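Local atomic coordinates of virulence protein vsdE (Salmonella enterica, PDB entry 5LQ6), a protein that acts as a cysteine hydrolase effector of Salmonella that suppresses host immune responses and contributes to bacterial virulence. Residues S147-I156 and H202-A213. The protein carries 4 engineered substitutions. Sequence-based numbering, arbitrary orientation.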
loop_
_atom_site.group_PDB
_atom_site.type_symbol
_atom_site.label_atom_id
_atom_site.label_comp_id
_atom_site.label_asym_id
_atom_site.label_seq_id
_atom_site.Cartn_x
_atom_site.Cartn_y
_atom_site.Cartn_z
ATOM N N SER A 147 5.628 5.630 -5.955
ATOM C CA SER A 147 4.870 5.039 -4.873
ATOM C C SER A 147 3.857 4.020 -5.348
ATOM O O SER A 147 3.084 4.288 -6.300
ATOM C CB SER A 147 4.169 6.148 -4.109
ATOM O OG SER A 147 3.370 5.601 -3.048
ATOM N N PHE A 148 3.850 2.840 -4.734
ATOM C CA PHE A 148 3.084 1.712 -5.217
ATOM C C PHE A 148 2.504 0.900 -4.075
ATOM O O PHE A 148 3.050 0.895 -2.977
ATOM C CB PHE A 148 3.942 0.788 -6.082
ATOM C CG PHE A 148 4.658 1.484 -7.221
ATOM C CD1 PHE A 148 5.871 2.118 -6.994
ATOM C CD2 PHE A 148 4.023 1.584 -8.450
ATOM C CE1 PHE A 148 6.488 2.807 -8.023
ATOM C CE2 PHE A 148 4.671 2.278 -9.486
ATOM C CZ PHE A 148 5.880 2.876 -9.214
ATOM N N ILE A 149 1.415 0.197 -4.358
ATOM C CA ILE A 149 0.872 -0.818 -3.462
ATOM C C ILE A 149 1.212 -2.180 -4.074
ATOM O O ILE A 149 0.986 -2.380 -5.280
ATOM C CB ILE A 149 -0.641 -0.729 -3.216
ATOM C CG1 ILE A 149 -1.031 0.659 -2.701
ATOM C CG2 ILE A 149 -1.109 -1.795 -2.250
ATOM C CD1 ILE A 149 -2.557 0.900 -2.644
ATOM N N ILE A 150 1.725 -3.084 -3.251
ATOM C CA ILE A 150 2.077 -4.425 -3.716
ATOM C C ILE A 150 1.077 -5.391 -3.167
ATOM O O ILE A 150 0.755 -5.341 -1.957
ATOM C CB ILE A 150 3.470 -4.841 -3.263
ATOM C CG1 ILE A 150 4.481 -3.706 -3.417
ATOM C CG2 ILE A 150 3.913 -6.131 -3.942
ATOM C CD1 ILE A 150 4.693 -3.246 -4.795
ATOM N N SER A 151 0.559 -6.304 -3.969
ATOM C CA SER A 151 -0.316 -7.388 -3.520
ATOM C C SER A 151 0.391 -8.702 -3.798
ATOM O O SER A 151 0.790 -8.969 -4.950
ATOM C CB SER A 151 -1.649 -7.340 -4.271
ATOM O OG SER A 151 -2.366 -6.188 -4.002
ATOM N N ALA A 152 0.596 -9.491 -2.752
ATOM C CA ALA A 152 1.249 -10.788 -2.852
ATOM C C ALA A 152 0.231 -11.871 -2.585
ATOM O O ALA A 152 -0.605 -11.783 -1.694
ATOM C CB ALA A 152 2.368 -10.871 -1.896
ATOM N N GLU A 153 0.292 -12.938 -3.371
ATOM C CA GLU A 153 -0.606 -14.039 -3.130
ATOM C C GLU A 153 -0.248 -15.014 -2.046
ATOM O O GLU A 153 -1.130 -15.586 -1.424
ATOM C CB GLU A 153 -0.859 -14.777 -4.440
ATOM C CG GLU A 153 -1.834 -13.992 -5.319
ATOM C CD GLU A 153 -3.294 -14.338 -5.082
ATOM O OE1 GLU A 153 -3.689 -14.572 -3.903
ATOM O OE2 GLU A 153 -4.039 -14.380 -6.093
ATOM N N ASN A 154 1.004 -15.265 -1.848
ATOM C CA ASN A 154 1.406 -16.356 -0.928
ATOM C C ASN A 154 2.408 -15.879 0.085
ATOM O O ASN A 154 3.434 -16.488 0.361
ATOM C CB ASN A 154 1.942 -17.536 -1.756
ATOM C CG ASN A 154 0.809 -18.353 -2.411
ATOM O OD1 ASN A 154 -0.148 -18.724 -1.759
ATOM N ND2 ASN A 154 0.930 -18.607 -3.687
ATOM N N TYR A 155 2.082 -14.738 0.675
ATOM C CA TYR A 155 2.879 -14.196 1.776
ATOM C C TYR A 155 2.724 -15.080 3.028
ATOM O O TYR A 155 1.609 -15.419 3.373
ATOM C CB TYR A 155 2.372 -12.790 2.095
ATOM C CG TYR A 155 3.038 -12.078 3.266
ATOM C CD1 TYR A 155 4.207 -11.373 3.114
ATOM C CD2 TYR A 155 2.463 -12.127 4.549
ATOM C CE1 TYR A 155 4.790 -10.706 4.198
ATOM C CE2 TYR A 155 3.032 -11.506 5.635
ATOM C CZ TYR A 155 4.193 -10.797 5.463
ATOM O OH TYR A 155 4.796 -10.158 6.546
ATOM N N ILE A 156 3.831 -15.423 3.693
ATOM C CA ILE A 156 3.761 -16.294 4.872
ATOM C C ILE A 156 3.511 -15.433 6.105
ATOM O O ILE A 156 4.439 -14.757 6.618
ATOM C CB ILE A 156 5.032 -17.146 4.948
ATOM C CG1 ILE A 156 5.222 -17.957 3.669
ATOM C CG2 ILE A 156 5.012 -17.987 6.229
ATOM C CD1 ILE A 156 6.607 -18.524 3.558
ATOM N N HIS A 202 9.527 -14.013 3.656
ATOM C CA HIS A 202 8.104 -14.265 3.787
ATOM C C HIS A 202 7.503 -14.886 2.528
ATOM O O HIS A 202 6.277 -15.066 2.487
ATOM C CB HIS A 202 7.353 -12.998 4.139
ATOM C CG HIS A 202 7.878 -12.324 5.342
ATOM N ND1 HIS A 202 7.961 -12.968 6.555
ATOM C CD2 HIS A 202 8.326 -11.061 5.541
ATOM C CE1 HIS A 202 8.485 -12.142 7.440
ATOM N NE2 HIS A 202 8.690 -10.983 6.852
ATOM N N PHE A 203 8.335 -15.248 1.559
ATOM C CA PHE A 203 7.837 -15.942 0.348
ATOM C C PHE A 203 8.612 -17.215 0.052
ATOM O O PHE A 203 9.813 -17.274 0.244
ATOM C CB PHE A 203 7.894 -14.988 -0.839
ATOM C CG PHE A 203 7.108 -13.746 -0.628
ATOM C CD1 PHE A 203 5.719 -13.757 -0.780
ATOM C CD2 PHE A 203 7.741 -12.587 -0.271
ATOM C CE1 PHE A 203 5.007 -12.616 -0.595
ATOM C CE2 PHE A 203 6.999 -11.418 -0.051
ATOM C CZ PHE A 203 5.641 -11.466 -0.177
ATOM N N SER A 204 7.891 -18.253 -0.402
ATOM C CA SER A 204 8.505 -19.354 -1.194
ATOM C C SER A 204 8.279 -19.075 -2.686
ATOM O O SER A 204 7.773 -17.998 -3.078
ATOM C CB SER A 204 7.880 -20.702 -0.847
ATOM O OG SER A 204 6.687 -20.886 -1.601
ATOM N N SER A 205 8.631 -20.044 -3.531
ATOM C CA SER A 205 8.457 -19.901 -4.984
ATOM C C SER A 205 6.976 -19.853 -5.370
ATOM O O SER A 205 6.615 -19.332 -6.408
ATOM C CB SER A 205 9.172 -21.050 -5.739
ATOM O OG SER A 205 10.497 -21.241 -5.251
ATOM N N SER A 206 6.121 -20.430 -4.549
ATOM C CA SER A 206 4.689 -20.271 -4.739
ATOM C C SER A 206 4.416 -18.784 -4.718
ATOM O O SER A 206 4.811 -18.111 -3.773
ATOM C CB SER A 206 3.905 -20.972 -3.616
ATOM O OG SER A 206 4.070 -20.320 -2.361
ATOM N N GLY A 207 3.802 -18.257 -5.766
ATOM C CA GLY A 207 3.196 -16.947 -5.683
ATOM C C GLY A 207 3.407 -15.906 -6.759
ATOM O O GLY A 207 4.520 -15.717 -7.295
ATOM N N GLU A 208 2.300 -15.214 -7.015
ATOM C CA GLU A 208 2.252 -14.059 -7.844
ATOM C C GLU A 208 2.339 -12.748 -6.976
ATOM O O GLU A 208 2.064 -12.698 -5.762
ATOM C CB GLU A 208 0.931 -14.025 -8.597
ATOM C CG GLU A 208 0.409 -15.313 -9.211
ATOM C CD GLU A 208 -1.112 -15.294 -9.290
ATOM O OE1 GLU A 208 -1.659 -14.326 -9.855
ATOM O OE2 GLU A 208 -1.764 -16.230 -8.775
ATOM N N PHE A 209 2.761 -11.692 -7.637
ATOM C CA PHE A 209 2.769 -10.360 -7.109
ATOM C C PHE A 209 2.115 -9.431 -8.128
ATOM O O PHE A 209 2.257 -9.601 -9.333
ATOM C CB PHE A 209 4.206 -9.902 -6.899
ATOM C CG PHE A 209 4.971 -10.707 -5.882
ATOM C CD1 PHE A 209 5.489 -11.920 -6.237
ATOM C CD2 PHE A 209 5.124 -10.250 -4.578
ATOM C CE1 PHE A 209 6.194 -12.700 -5.339
ATOM C CE2 PHE A 209 5.865 -11.039 -3.661
ATOM C CZ PHE A 209 6.353 -12.264 -4.062
ATOM N N TYR A 210 1.474 -8.375 -7.634
ATOM C CA TYR A 210 0.892 -7.341 -8.479
ATOM C C TYR A 210 1.206 -6.002 -7.891
ATOM O O TYR A 210 1.314 -5.892 -6.699
ATOM C CB TYR A 210 -0.631 -7.459 -8.548
ATOM C CG TYR A 210 -1.120 -8.739 -9.134
ATOM C CD1 TYR A 210 -1.213 -9.876 -8.372
ATOM C CD2 TYR A 210 -1.410 -8.807 -10.459
ATOM C CE1 TYR A 210 -1.637 -11.092 -8.911
ATOM C CE2 TYR A 210 -1.859 -10.015 -11.019
ATOM C CZ TYR A 210 -1.940 -11.133 -10.240
ATOM O OH TYR A 210 -2.375 -12.321 -10.814
ATOM N N VAL A 211 1.410 -5.005 -8.750
ATOM C CA VAL A 211 1.708 -3.647 -8.350
ATOM C C VAL A 211 0.590 -2.752 -8.835
ATOM O O VAL A 211 0.140 -2.903 -9.963
ATOM C CB VAL A 211 3.042 -3.210 -8.988
ATOM C CG1 VAL A 211 3.490 -1.839 -8.500
ATOM C CG2 VAL A 211 4.134 -4.260 -8.704
ATOM N N ARG A 212 0.095 -1.848 -7.998
ATOM C CA ARG A 212 -0.895 -0.871 -8.431
ATOM C C ARG A 212 -0.561 0.493 -7.821
ATOM O O ARG A 212 0.184 0.584 -6.846
ATOM C CB ARG A 212 -2.318 -1.293 -8.112
ATOM C CG ARG A 212 -2.713 -1.284 -6.658
ATOM C CD ARG A 212 -4.072 -2.018 -6.496
ATOM N NE ARG A 212 -4.814 -1.620 -5.289
ATOM C CZ ARG A 212 -4.610 -2.105 -4.061
ATOM N NH1 ARG A 212 -3.731 -3.044 -3.818
ATOM N NH2 ARG A 212 -5.356 -1.660 -3.059
ATOM N N ALA A 213 -1.125 1.537 -8.386
ATOM C CA ALA A 213 -0.865 2.887 -7.934
ATOM C C ALA A 213 -1.938 3.852 -8.361
ATOM O O ALA A 213 -2.533 3.672 -9.448
ATOM C CB ALA A 213 0.465 3.354 -8.405
HETATM O O HOH W 1 -1.514 -4.125 -5.598
HETATM O O HOH W 2 3.371 -14.333 -3.525
HETATM O O HOH W 3 5.283 -18.226 -0.612
HETATM O O HOH W 4 6.976 -15.358 7.404
#
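R212 lays one face of its guanidinium over I149 CD1, the methyl 3.8 Å from R212 NH2, while a water in the guanidinium plane links R212 NH1 to I149 O and S151 OG. The pairing belongs to the antiparallel sheet of a papain-like (clan CA) cysteine hydrolase, in which 209-212 is an outermost strand beside 147-152. Arginine suits this face because its long aliphatic stem crosses I149 before the charge reaches D112 and D166; D166 also hydrogen-bonds S151 OG. With CG set between backbone N and carbonyl carbon (chi1 70°), the stem rises from the strand and then runs extended to NE.

Paired bonds join I149 with R212 and S151 with Y210, and E153 N adds one more to E208 O. On the other face apolar F148, I150 and F209 pack against helix 129-143, and I150 lies alongside V211. Small A152 lets F203 in close, A152 CB lying 3.4 Å from F203 CE1.

Beyond the corner at E153 and N154, the backbone angles of G207 would press any CB against the preceding carbonyl O and against N154 CB, so glycine is needed; further on, I156 N bonds to H202 O. Y155 stacks on H165, part of a probable Cys-His-Asp triad, and turns its edge to the F203 face, planes at 70°, bringing Y155 CD1 within 3.6 Å of F203 CZ.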